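Local atomic coordinates of Two-component response regulator yesN (Fusobacterium nucleatum, PDB entry 3LSG), a protein that probably acts as a two-component response regulator, binding specific DNA sequences to control transcription through an AraC-type C-terminal domain, the part present here. Residues E5-I10 with S37-K42; N9-S14 with S23-K28; Y72-Q77 with N84-K89; K89-K92 with I96-K99. One frame throughout, in Å; residues are numbered along the deposited sequence.

Contact 1. Residues E5-I10 with S37-K42; sequences ELIQNI and SIMFKK
Within residues 5-10, I7 makes the contact, meeting M39 and F40 of helix 33-44 with a different branch for each. A chi1 of -75° puts its CG2 anti to the backbone N, where it meets F40, and leaves the CG1 arm to reach M39. CG2 of I7 comes up to the rim of the F40 ring, close to the ring plane, and sits 3.7 Å from F40 CE1. The longer arm ends at CD1, which meets the selenium of M39, a selenomethionine, tip to tip with I7 CD1 and M39 SE 3.9 Å apart. The M39 chain is bent at both chi2 and chi3, which turns its terminal CE along the same methyl group, with I7 CD1 to M39 CE at 4.0 Å. No hydrogen bond crosses between the segments. The two backbones stay well separated, their nearest CA atoms (I7 and F40) being 8.7 Å apart, and the side chains bridge the gap. F40 also stacks on F44 and meets Y51 edge-to-face, while I7 touches F44 and L29. Helix 2-14 thereby packs on helix 33-44, with Y51 of helix 48-66 and L29, which follows helix 22-28, around the contact.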
loop_
_atom_site.group_PDB
_atom_site.type_symbol
_atom_site.label_atom_id
_atom_site.label_comp_id
_atom_site.label_asym_id
_atom_site.label_seq_id
_atom_site.Cartn_x
_atom_site.Cartn_y
_atom_site.Cartn_z
ATOM N N GLU A 5 8.107 -1.534 22.158
ATOM C CA GLU A 5 8.308 -2.973 22.045
ATOM C C GLU A 5 6.991 -3.708 21.791
ATOM O O GLU A 5 6.953 -4.723 21.089
ATOM C CB GLU A 5 9.019 -3.504 23.291
ATOM C CG GLU A 5 10.370 -2.835 23.538
ATOM C CD GLU A 5 10.905 -3.060 24.946
ATOM O OE1 GLU A 5 10.555 -4.087 25.568
ATOM O OE2 GLU A 5 11.682 -2.205 25.425
ATOM N N LEU A 6 5.908 -3.181 22.350
ATOM C CA LEU A 6 4.575 -3.686 22.057
ATOM C C LEU A 6 4.288 -3.564 20.564
ATOM O O LEU A 6 3.855 -4.524 19.922
ATOM C CB LEU A 6 3.523 -2.900 22.855
ATOM C CG LEU A 6 2.559 -3.723 23.702
ATOM C CD1 LEU A 6 3.309 -4.633 24.674
ATOM C CD2 LEU A 6 1.608 -2.803 24.453
ATOM N N ILE A 7 4.514 -2.369 20.024
ATOM C CA ILE A 7 4.338 -2.107 18.597
ATOM C C ILE A 7 5.223 -3.012 17.745
ATOM O O ILE A 7 4.778 -3.562 16.739
ATOM C CB ILE A 7 4.614 -0.624 18.254
ATOM C CG1 ILE A 7 3.446 0.245 18.721
ATOM C CG2 ILE A 7 4.817 -0.450 16.750
ATOM C CD1 ILE A 7 3.801 1.701 18.941
ATOM N N GLN A 8 6.475 -3.171 18.150
ATOM C CA GLN A 8 7.388 -4.073 17.450
ATOM C C GLN A 8 6.864 -5.492 17.394
ATOM O O GLN A 8 6.936 -6.143 16.356
ATOM C CB GLN A 8 8.778 -4.040 18.097
ATOM C CG GLN A 8 9.560 -2.787 17.745
ATOM C CD GLN A 8 10.802 -2.609 18.591
ATOM O OE1 GLN A 8 10.957 -3.251 19.627
ATOM N NE2 GLN A 8 11.692 -1.720 18.157
ATOM N N ASN A 9 6.324 -5.965 18.513
ATOM C CA ASN A 9 5.829 -7.335 18.603
ATOM C C ASN A 9 4.619 -7.576 17.718
ATOM O O ASN A 9 4.518 -8.600 17.053
ATOM C CB ASN A 9 5.463 -7.686 20.052
ATOM C CG ASN A 9 6.678 -7.872 20.932
ATOM O OD1 ASN A 9 7.817 -7.684 20.496
ATOM N ND2 ASN A 9 6.441 -8.239 22.189
ATOM N N ILE A 10 3.681 -6.641 17.745
ATOM C CA ILE A 10 2.491 -6.759 16.923
ATOM C C ILE A 10 2.904 -6.851 15.464
ATOM O O ILE A 10 2.411 -7.697 14.718
ATOM C CB ILE A 10 1.553 -5.540 17.112
ATOM C CG1 ILE A 10 1.034 -5.472 18.546
ATOM C CG2 ILE A 10 0.361 -5.606 16.163
ATOM C CD1 ILE A 10 0.247 -4.204 18.793
ATOM N N SER A 37 0.112 7.494 13.444
ATOM C CA SER A 37 1.048 7.839 12.372
ATOM C C SER A 37 2.149 8.765 12.878
ATOM O O SER A 37 3.332 8.539 12.623
ATOM C CB SER A 37 0.329 8.492 11.194
ATOM O OG SER A 37 1.279 9.059 10.306
ATOM N N ILE A 38 1.737 9.815 13.581
ATOM C CA ILE A 38 2.654 10.777 14.202
ATOM C C ILE A 38 3.517 10.153 15.302
ATOM O O ILE A 38 4.724 10.365 15.363
ATOM C CB ILE A 38 1.864 11.961 14.814
ATOM C CG1 ILE A 38 1.158 12.745 13.701
ATOM C CG2 ILE A 38 2.782 12.870 15.674
ATOM C CD1 ILE A 38 0.257 13.864 14.217
HETATM N N MSE A 39 2.897 9.387 16.184
HETATM C CA MSE A 39 3.650 8.823 17.292
HETATM C C MSE A 39 4.629 7.757 16.802
HETATM O O MSE A 39 5.757 7.667 17.297
HETATM C CB MSE A 39 2.722 8.277 18.375
HETATM C CG MSE A 39 3.461 7.565 19.502
HETATM SE SE MSE A 39 3.629 5.634 19.180
HETATM C CE MSE A 39 2.019 5.088 20.150
ATOM N N PHE A 40 4.209 6.964 15.821
ATOM C CA PHE A 40 5.095 5.947 15.267
ATOM C C PHE A 40 6.349 6.598 14.708
ATOM O O PHE A 40 7.463 6.193 15.031
ATOM C CB PHE A 40 4.414 5.121 14.174
ATOM C CG PHE A 40 5.227 3.939 13.727
ATOM C CD1 PHE A 40 4.976 2.672 14.240
ATOM C CD2 PHE A 40 6.265 4.097 12.820
ATOM C CE1 PHE A 40 5.737 1.579 13.846
ATOM C CE2 PHE A 40 7.023 3.013 12.422
ATOM C CZ PHE A 40 6.757 1.749 12.935
ATOM N N LYS A 41 6.156 7.597 13.857
ATOM C CA LYS A 41 7.265 8.281 13.209
ATOM C C LYS A 41 8.156 8.953 14.247
ATOM O O LYS A 41 9.376 9.005 14.094
ATOM C CB LYS A 41 6.742 9.318 12.218
ATOM C CG LYS A 41 7.819 10.024 11.397
ATOM C CD LYS A 41 7.225 10.610 10.109
ATOM C CE LYS A 41 8.196 11.544 9.406
ATOM N NZ LYS A 41 9.515 10.889 9.186
ATOM N N LYS A 42 7.548 9.464 15.310
ATOM C CA LYS A 42 8.339 10.017 16.400
ATOM C C LYS A 42 9.229 8.941 17.024
ATOM O O LYS A 42 10.432 9.134 17.169
ATOM C CB LYS A 42 7.451 10.668 17.460
ATOM C CG LYS A 42 8.227 11.511 18.457
ATOM C CD LYS A 42 8.991 12.630 17.752
ATOM C CE LYS A 42 9.687 13.549 18.753
ATOM N NZ LYS A 42 10.338 14.727 18.104
#

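Contact 2. Residues N9-S14 with S23-K28; sequences NIIEES and SVLSEK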
loop_
_atom_site.group_PDB
_atom_site.type_symbol
_atom_site.label_atom_id
_atom_site.label_comp_id
_atom_site.label_asym_id
_atom_site.label_seq_id
_atom_site.Cartn_x
_atom_site.Cartn_y
_atom_site.Cartn_z
ATOM N N ASN A 9 6.324 -5.965 18.513
ATOM C CA ASN A 9 5.829 -7.335 18.603
ATOM C C ASN A 9 4.619 -7.576 17.718
ATOM O O ASN A 9 4.518 -8.600 17.053
ATOM C CB ASN A 9 5.463 -7.686 20.052
ATOM C CG ASN A 9 6.678 -7.872 20.932
ATOM O OD1 ASN A 9 7.817 -7.684 20.496
ATOM N ND2 ASN A 9 6.441 -8.239 22.189
ATOM N N ILE A 10 3.681 -6.641 17.745
ATOM C CA ILE A 10 2.491 -6.759 16.923
ATOM C C ILE A 10 2.904 -6.851 15.464
ATOM O O ILE A 10 2.411 -7.697 14.718
ATOM C CB ILE A 10 1.553 -5.540 17.112
ATOM C CG1 ILE A 10 1.034 -5.472 18.546
ATOM C CG2 ILE A 10 0.361 -5.606 16.163
ATOM C CD1 ILE A 10 0.247 -4.204 18.793
ATOM N N ILE A 11 3.809 -5.974 15.052
ATOM C CA ILE A 11 4.242 -5.977 13.663
ATOM C C ILE A 11 4.980 -7.277 13.302
ATOM O O ILE A 11 4.795 -7.817 12.217
ATOM C CB ILE A 11 5.110 -4.745 13.340
ATOM C CG1 ILE A 11 4.296 -3.467 13.562
ATOM C CG2 ILE A 11 5.628 -4.831 11.908
ATOM C CD1 ILE A 11 5.128 -2.200 13.619
ATOM N N GLU A 12 5.787 -7.795 14.222
ATOM C CA GLU A 12 6.511 -9.034 13.958
ATOM C C GLU A 12 5.548 -10.203 13.737
ATOM O O GLU A 12 5.781 -11.090 12.900
ATOM C CB GLU A 12 7.476 -9.341 15.099
ATOM C CG GLU A 12 8.115 -10.714 15.005
ATOM C CD GLU A 12 8.869 -10.940 13.700
ATOM O OE1 GLU A 12 9.409 -9.962 13.140
ATOM O OE2 GLU A 12 8.935 -12.101 13.242
ATOM N N GLU A 13 4.457 -10.187 14.491
ATOM C CA GLU A 13 3.450 -11.227 14.428
ATOM C C GLU A 13 2.575 -11.049 13.195
ATOM O O GLU A 13 2.066 -12.020 12.640
ATOM C CB GLU A 13 2.590 -11.165 15.696
ATOM C CG GLU A 13 1.981 -12.486 16.113
ATOM C CD GLU A 13 0.583 -12.679 15.567
ATOM O OE1 GLU A 13 -0.285 -11.820 15.843
ATOM O OE2 GLU A 13 0.350 -13.692 14.873
ATOM N N SER A 14 2.425 -9.807 12.746
ATOM C CA SER A 14 1.376 -9.491 11.783
ATOM C C SER A 14 1.830 -9.195 10.362
ATOM O O SER A 14 0.997 -9.150 9.443
ATOM C CB SER A 14 0.530 -8.304 12.287
ATOM O OG SER A 14 -0.010 -8.553 13.574
ATOM N N SER A 23 -4.347 1.059 10.175
ATOM C CA SER A 23 -5.637 1.036 10.874
ATOM C C SER A 23 -5.839 -0.187 11.786
ATOM O O SER A 23 -6.434 -0.088 12.864
ATOM C CB SER A 23 -6.780 1.140 9.853
ATOM O OG SER A 23 -6.787 2.429 9.254
ATOM N N VAL A 24 -5.348 -1.338 11.352
ATOM C CA VAL A 24 -5.421 -2.547 12.165
ATOM C C VAL A 24 -4.534 -2.366 13.398
ATOM O O VAL A 24 -4.937 -2.684 14.519
ATOM C CB VAL A 24 -4.978 -3.786 11.354
ATOM C CG1 VAL A 24 -4.907 -5.031 12.244
ATOM C CG2 VAL A 24 -5.912 -4.017 10.175
ATOM N N LEU A 25 -3.324 -1.844 13.195
ATOM C CA LEU A 25 -2.438 -1.563 14.324
ATOM C C LEU A 25 -3.061 -0.556 15.299
ATOM O O LEU A 25 -3.074 -0.757 16.514
ATOM C CB LEU A 25 -1.084 -1.039 13.840
ATOM C CG LEU A 25 -0.050 -0.732 14.928
ATOM C CD1 LEU A 25 0.163 -1.945 15.862
ATOM C CD2 LEU A 25 1.273 -0.328 14.310
ATOM N N SER A 26 -3.589 0.532 14.769
ATOM C CA SER A 26 -4.063 1.594 15.642
ATOM C C SER A 26 -5.216 1.064 16.500
ATOM O O SER A 26 -5.313 1.366 17.696
ATOM C CB SER A 26 -4.448 2.837 14.817
ATOM O OG SER A 26 -5.733 2.685 14.241
ATOM N N GLU A 27 -6.058 0.234 15.896
ATOM C CA GLU A 27 -7.197 -0.371 16.594
ATOM C C GLU A 27 -6.713 -1.278 17.716
ATOM O O GLU A 27 -7.291 -1.314 18.802
ATOM C CB GLU A 27 -8.066 -1.154 15.602
ATOM C CG GLU A 27 -8.876 -2.308 16.204
ATOM C CD GLU A 27 -8.141 -3.665 16.157
ATOM O OE1 GLU A 27 -7.367 -3.952 15.189
ATOM O OE2 GLU A 27 -8.359 -4.462 17.099
ATOM N N LYS A 28 -5.632 -2.003 17.455
ATOM C CA LYS A 28 -5.050 -2.863 18.472
ATOM C C LYS A 28 -4.510 -2.043 19.632
ATOM O O LYS A 28 -4.426 -2.526 20.749
ATOM C CB LYS A 28 -3.920 -3.726 17.881
ATOM C CG LYS A 28 -4.401 -4.906 17.067
ATOM C CD LYS A 28 -3.378 -6.022 17.064
ATOM C CE LYS A 28 -4.037 -7.354 16.741
ATOM N NZ LYS A 28 -3.135 -8.503 17.004
#
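The carbonyl O of I10 is gripped twice by S14 near the end of helix 2-14. The hydroxyl donates the shorter bond, S14 OG to I10 O at 2.8 Å, arriving 32° out of the carbonyl plane with a C=O...donor angle of 143°; the backbone N of S14 adds a weak bond to the same oxygen. The side chain of I10 meanwhile faces helix 22-28. Both of its methyl groups close on one methyl of L25: CG2 and CD1 of I10 each lie 3.7 Å from L25 CD1. The leucine reaches this place with CG anti to its backbone N, and its other methyl, CD2, approaches I11 CD1 more loosely at 4.3 Å. K28 completes the cluster with its aliphatic part, running past I10 in the opposite direction and placing K28 CD 3.9 Å from I10 CG2. The short helical segments run nearer antiparallel than parallel, at 134° with axes 11.2 Å apart. F20 and L29 also touch I10, and L36 and F48 touch L25, so the pair lies in the core formed by helices 2-14, 22-28, 33-44 and 48-66. Chemically the contact is apolar inside with a charged margin: the extended K28 chain lends its methylenes to the isoleucine, while K28 NZ stops 4.5 Å from E13 OE1, beyond a salt bridge but where a modest attraction is probable.

Contact 3. Residues Y72-Q77 with N84-K89; sequences YEIAEQ and NYFITK. With PO4 (phosphate ion), chain F.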
loop_
_atom_site.group_PDB
_atom_site.type_symbol
_atom_site.label_atom_id
_atom_site.label_comp_id
_atom_site.label_asym_id
_atom_site.label_seq_id
_atom_site.Cartn_x
_atom_site.Cartn_y
_atom_site.Cartn_z
ATOM N N TYR A 72 5.735 -15.834 -6.456
ATOM C CA TYR A 72 4.351 -15.772 -6.002
ATOM C C TYR A 72 4.215 -16.380 -4.604
ATOM O O TYR A 72 3.329 -15.989 -3.850
ATOM C CB TYR A 72 3.343 -16.384 -7.016
ATOM C CG TYR A 72 3.528 -17.861 -7.258
ATOM C CD1 TYR A 72 2.980 -18.805 -6.387
ATOM C CD2 TYR A 72 4.264 -18.315 -8.352
ATOM C CE1 TYR A 72 3.169 -20.177 -6.610
ATOM C CE2 TYR A 72 4.465 -19.667 -8.579
ATOM C CZ TYR A 72 3.923 -20.596 -7.702
ATOM O OH TYR A 72 4.125 -21.943 -7.936
ATOM N N GLU A 73 5.107 -17.302 -4.250
ATOM C CA GLU A 73 5.072 -17.913 -2.915
ATOM C C GLU A 73 5.689 -16.996 -1.867
ATOM O O GLU A 73 5.146 -16.814 -0.785
ATOM C CB GLU A 73 5.825 -19.231 -2.894
ATOM C CG GLU A 73 5.261 -20.298 -3.807
ATOM C CD GLU A 73 5.997 -21.626 -3.673
ATOM O OE1 GLU A 73 7.121 -21.749 -4.202
ATOM O OE2 GLU A 73 5.442 -22.553 -3.041
ATOM N N ILE A 74 6.842 -16.439 -2.189
ATOM C CA ILE A 74 7.472 -15.468 -1.312
ATOM C C ILE A 74 6.571 -14.254 -1.101
ATOM O O ILE A 74 6.414 -13.801 0.025
ATOM C CB ILE A 74 8.836 -15.045 -1.843
ATOM C CG1 ILE A 74 9.794 -16.237 -1.798
ATOM C CG2 ILE A 74 9.408 -13.895 -1.014
ATOM C CD1 ILE A 74 11.093 -15.992 -2.591
ATOM N N ALA A 75 5.964 -13.741 -2.170
ATOM C CA ALA A 75 5.033 -12.615 -2.042
ATOM C C ALA A 75 3.967 -12.947 -1.007
ATOM O O ALA A 75 3.705 -12.176 -0.087
ATOM C CB ALA A 75 4.382 -12.290 -3.386
ATOM N N GLU A 76 3.360 -14.117 -1.146
ATOM C CA GLU A 76 2.305 -14.533 -0.230
ATOM C C GLU A 76 2.815 -14.610 1.208
ATOM O O GLU A 76 2.135 -14.222 2.146
ATOM C CB GLU A 76 1.762 -15.901 -0.648
ATOM C CG GLU A 76 0.716 -16.456 0.289
ATOM C CD GLU A 76 0.155 -17.763 -0.220
ATOM O OE1 GLU A 76 0.957 -18.602 -0.688
ATOM O OE2 GLU A 76 -1.082 -17.947 -0.159
ATOM N N GLN A 77 4.030 -15.105 1.372
ATOM C CA GLN A 77 4.571 -15.323 2.706
ATOM C C GLN A 77 5.049 -14.047 3.394
ATOM O O GLN A 77 5.327 -14.055 4.590
ATOM C CB GLN A 77 5.679 -16.373 2.649
ATOM C CG GLN A 77 5.112 -17.732 2.300
ATOM C CD GLN A 77 6.138 -18.833 2.331
ATOM O OE1 GLN A 77 7.129 -18.757 3.055
ATOM N NE2 GLN A 77 5.908 -19.872 1.539
ATOM N N ASN A 84 3.208 -9.282 -8.651
ATOM C CA ASN A 84 3.871 -8.248 -9.437
ATOM C C ASN A 84 4.094 -6.968 -8.653
ATOM O O ASN A 84 5.102 -6.292 -8.839
ATOM C CB ASN A 84 3.124 -7.978 -10.732
ATOM C CG ASN A 84 3.267 -9.118 -11.705
ATOM O OD1 ASN A 84 4.366 -9.643 -11.896
ATOM N ND2 ASN A 84 2.163 -9.524 -12.310
ATOM N N TYR A 85 3.167 -6.654 -7.755
ATOM C CA TYR A 85 3.345 -5.510 -6.871
ATOM C C TYR A 85 4.509 -5.779 -5.919
ATOM O O TYR A 85 5.346 -4.921 -5.700
ATOM C CB TYR A 85 2.062 -5.197 -6.095
ATOM C CG TYR A 85 2.085 -3.820 -5.446
ATOM C CD1 TYR A 85 2.163 -2.661 -6.223
ATOM C CD2 TYR A 85 2.034 -3.684 -4.067
ATOM C CE1 TYR A 85 2.187 -1.406 -5.638
ATOM C CE2 TYR A 85 2.049 -2.437 -3.464
ATOM C CZ TYR A 85 2.126 -1.299 -4.250
ATOM O OH TYR A 85 2.139 -0.060 -3.639
ATOM N N PHE A 86 4.548 -6.978 -5.352
ATOM C CA PHE A 86 5.718 -7.431 -4.592
ATOM C C PHE A 86 7.036 -7.216 -5.348
ATOM O O PHE A 86 7.988 -6.680 -4.804
ATOM C CB PHE A 86 5.598 -8.913 -4.208
ATOM C CG PHE A 86 6.922 -9.538 -3.780
ATOM C CD1 PHE A 86 7.537 -9.159 -2.586
ATOM C CD2 PHE A 86 7.546 -10.475 -4.570
ATOM C CE1 PHE A 86 8.757 -9.717 -2.197
ATOM C CE2 PHE A 86 8.758 -11.050 -4.181
ATOM C CZ PHE A 86 9.360 -10.672 -3.003
ATOM N N ILE A 87 7.083 -7.629 -6.608
ATOM C CA ILE A 87 8.298 -7.459 -7.403
ATOM C C ILE A 87 8.674 -5.977 -7.558
ATOM O O ILE A 87 9.849 -5.614 -7.443
ATOM C CB ILE A 87 8.152 -8.137 -8.785
ATOM C CG1 ILE A 87 8.304 -9.663 -8.663
ATOM C CG2 ILE A 87 9.186 -7.594 -9.766
ATOM C CD1 ILE A 87 7.713 -10.420 -9.872
ATOM N N THR A 88 7.679 -5.115 -7.789
ATOM C CA THR A 88 7.951 -3.689 -7.920
ATOM C C THR A 88 8.463 -3.062 -6.620
ATOM O O THR A 88 9.340 -2.194 -6.661
ATOM C CB THR A 88 6.733 -2.881 -8.422
ATOM O OG1 THR A 88 5.737 -2.822 -7.394
ATOM C CG2 THR A 88 6.149 -3.504 -9.681
ATOM N N LYS A 89 7.926 -3.484 -5.475
ATOM C CA LYS A 89 8.406 -2.944 -4.202
ATOM C C LYS A 89 9.829 -3.440 -3.932
ATOM O O LYS A 89 10.687 -2.676 -3.501
ATOM C CB LYS A 89 7.474 -3.324 -3.036
ATOM C CG LYS A 89 6.128 -2.583 -3.013
ATOM C CD LYS A 89 6.338 -1.093 -2.771
ATOM C CE LYS A 89 5.043 -0.384 -2.426
ATOM N NZ LYS A 89 5.228 1.100 -2.429
HETATM P P PO4 F . 1.942 1.609 -0.682
HETATM O O1 PO4 F . 2.482 1.561 0.720
HETATM O O2 PO4 F . 0.745 2.519 -0.759
HETATM O O3 PO4 F . 3.026 2.129 -1.599
HETATM O O4 PO4 F . 1.533 0.219 -1.101
#
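A chi1 of 164° sets CG of F86 anti to its backbone N and brings the phenyl ring against A75 and I74 of helix 71-77. A75 lies over one face of that ring, its CA 4.0 Å above the plane and displaced to the rim. Its methyl group packs at the root of the aromatic side chain, A75 CB to F86 CB being 3.7 Å. At the far end, F86 CZ touches the CG2 branch of I74 at 3.8 Å. The small alanine is consistent with the close approach of the backbones, the CA atoms of A75 and F86 being 5.8 Å apart. M57 and A60 of helix 48-66 and P98 of helix 98-101 also pack on F86. On helix 83-94 the carbonyl O of Y85 accepts two bonds, one from K89 N and a short one in which T88 OG1 donates to Y85 O at 2.7 Å. Y85 and K89 share a phosphate ion, probably taken up from the crystallisation liquor. The Y85 hydroxyl donates to phosphate O4 at 2.6 Å, that oxygen lying in the plane of the ring at its edge, and K89 NZ donates to phosphate O3, also at 2.6 Å. K89 bends at chi2, and its CG rests over one face of the Y85 ring. Y85 and K89 of the second subunit hold the same ion. Two helices joined by a five-residue connection and packed through an alanine are characteristic of a helix-turn-helix, consistent with the AraC-type family of this domain, in which helix 83-94 would probably be the recognition helix.

Contact 4. Residues K89-K92 with I96-K99; sequences KFKK and ITPK. With PO4 (phosphate ion), chain F.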
loop_
_atom_site.group_PDB
_atom_site.type_symbol
_atom_site.label_atom_id
_atom_site.label_comp_id
_atom_site.label_asym_id
_atom_site.label_seq_id
_atom_site.Cartn_x
_atom_site.Cartn_y
_atom_site.Cartn_z
ATOM N N LYS A 89 7.926 -3.484 -5.475
ATOM C CA LYS A 89 8.406 -2.944 -4.202
ATOM C C LYS A 89 9.829 -3.440 -3.932
ATOM O O LYS A 89 10.687 -2.676 -3.501
ATOM C CB LYS A 89 7.474 -3.324 -3.036
ATOM C CG LYS A 89 6.128 -2.583 -3.013
ATOM C CD LYS A 89 6.338 -1.093 -2.771
ATOM C CE LYS A 89 5.043 -0.384 -2.426
ATOM N NZ LYS A 89 5.228 1.100 -2.429
ATOM N N PHE A 90 10.069 -4.730 -4.183
ATOM C CA PHE A 90 11.372 -5.328 -3.955
ATOM C C PHE A 90 12.420 -4.605 -4.797
ATOM O O PHE A 90 13.513 -4.282 -4.319
ATOM C CB PHE A 90 11.348 -6.816 -4.328
ATOM C CG PHE A 90 12.598 -7.555 -3.933
ATOM C CD1 PHE A 90 12.640 -8.301 -2.762
ATOM C CD2 PHE A 90 13.730 -7.501 -4.729
ATOM C CE1 PHE A 90 13.806 -8.986 -2.387
ATOM C CE2 PHE A 90 14.885 -8.190 -4.370
ATOM C CZ PHE A 90 14.928 -8.923 -3.196
ATOM N N LYS A 91 12.089 -4.361 -6.059
ATOM C CA LYS A 91 13.029 -3.716 -6.955
ATOM C C LYS A 91 13.310 -2.276 -6.517
ATOM O O LYS A 91 14.409 -1.776 -6.674
ATOM C CB LYS A 91 12.539 -3.739 -8.405
ATOM C CG LYS A 91 13.576 -3.126 -9.355
ATOM C CD LYS A 91 13.257 -3.360 -10.815
ATOM C CE LYS A 91 14.326 -2.724 -11.690
ATOM N NZ LYS A 91 13.951 -2.717 -13.124
ATOM N N LYS A 92 12.314 -1.600 -5.976
ATOM C CA LYS A 92 12.558 -0.240 -5.489
ATOM C C LYS A 92 13.412 -0.281 -4.230
ATOM O O LYS A 92 14.256 0.595 -4.009
ATOM C CB LYS A 92 11.245 0.491 -5.209
ATOM C CG LYS A 92 10.530 0.961 -6.468
ATOM C CD LYS A 92 9.555 2.082 -6.132
ATOM C CE LYS A 92 8.545 2.305 -7.243
ATOM N NZ LYS A 92 7.528 1.220 -7.285
ATOM N N ILE A 96 17.254 -4.222 -7.486
ATOM C CA ILE A 96 17.183 -5.318 -8.467
ATOM C C ILE A 96 15.949 -6.193 -8.175
ATOM O O ILE A 96 15.337 -6.055 -7.126
ATOM C CB ILE A 96 18.454 -6.202 -8.476
ATOM C CG1 ILE A 96 18.663 -6.865 -7.110
ATOM C CG2 ILE A 96 19.706 -5.391 -8.920
ATOM C CD1 ILE A 96 19.966 -7.709 -7.030
ATOM N N THR A 97 15.594 -7.084 -9.102
ATOM C CA THR A 97 14.405 -7.922 -8.933
ATOM C C THR A 97 14.704 -9.113 -8.021
ATOM O O THR A 97 15.870 -9.430 -7.765
ATOM C CB THR A 97 13.908 -8.471 -10.288
ATOM O OG1 THR A 97 14.896 -9.356 -10.812
ATOM C CG2 THR A 97 13.691 -7.336 -11.293
ATOM N N PRO A 98 13.647 -9.774 -7.521
ATOM C CA PRO A 98 13.848 -10.983 -6.723
ATOM C C PRO A 98 14.633 -12.042 -7.478
ATOM O O PRO A 98 15.552 -12.624 -6.913
ATOM C CB PRO A 98 12.416 -11.451 -6.451
ATOM C CG PRO A 98 11.650 -10.160 -6.340
ATOM C CD PRO A 98 12.268 -9.253 -7.393
ATOM N N LYS A 99 14.303 -12.270 -8.742
ATOM C CA LYS A 99 15.059 -13.238 -9.529
ATOM C C LYS A 99 16.512 -12.814 -9.567
ATOM O O LYS A 99 17.414 -13.628 -9.348
ATOM C CB LYS A 99 14.515 -13.311 -10.961
ATOM C CG LYS A 99 14.806 -14.608 -11.697
ATOM C CD LYS A 99 16.267 -15.016 -11.618
ATOM C CE LYS A 99 16.486 -16.125 -10.580
ATOM N NZ LYS A 99 17.923 -16.512 -10.442
HETATM P P PO4 F . 1.942 1.609 -0.682
HETATM O O1 PO4 F . 2.482 1.561 0.720
HETATM O O2 PO4 F . 0.745 2.519 -0.759
HETATM O O3 PO4 F . 3.026 2.129 -1.599
HETATM O O4 PO4 F . 1.533 0.219 -1.101
#
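F90 and P98 form the centre of this contact, the proline ring lying over one face of the phenyl group. P98 CG stands 4.0 Å from the centroid of the F90 ring and 25° off its normal, a CH-pi contact, and P98 CD closes to 3.5 Å from F90 CD2. The carbonyl O of I96 comes to the same ring quite differently, at the edge and in its plane, with I96 O 3.2 Å from F90 CD2. It also receives the CA-H of K91, the heavy atoms K91 CA and I96 O being 3.3 Å apart and the angle at the hydrogen 157°. Further out, K91 extends from a CG anti to its backbone N (chi1 -177°) and runs alongside T97, the two side chains roughly parallel, with K91 CD 4.0 Å from T97 CG2. What positions P98 is the start of helix 98-101. T97 is its N-cap, using OG1 to cap a backbone N, while Q100 OE1 accepts a bond from T97 N, the reciprocal pattern of a capping box. M57, A60 and L64 of helix 48-66 also touch F90, and the ring of Y101 meets it edge-to-face. I87, one turn earlier on helix 83-94, packs on P98 as well. No conventional hydrogen bond links the two segments. The chain reversal between them is held by apolar packing on the ring face, the weak CA-H...O contact from K91 and, probably, an electrostatic preference of the I96 carbonyl for the electropositive edge of the phenyl ring.

In the fold
From the N terminus, helix 2-14 opens both contact 1 and contact 2. Contact 2 closes the shorter loop, on helix 22-28, and nests largely within the longer one that contact 1 closes on helix 33-44. The two touch through F40 and I11 and tie together helices 2-14, 22-28 and 33-44. Helix 48-66 then leads to the other half of the chain, on the opposite side of its centre, about 25 Å away between the centres of contacts 1 and 3. There contact 3 joins helices 71-77 and 83-94, and contact 4 follows in series, sharing K89 and folding the C-terminal helix 98-101 back. These last two contacts touch each other through P98.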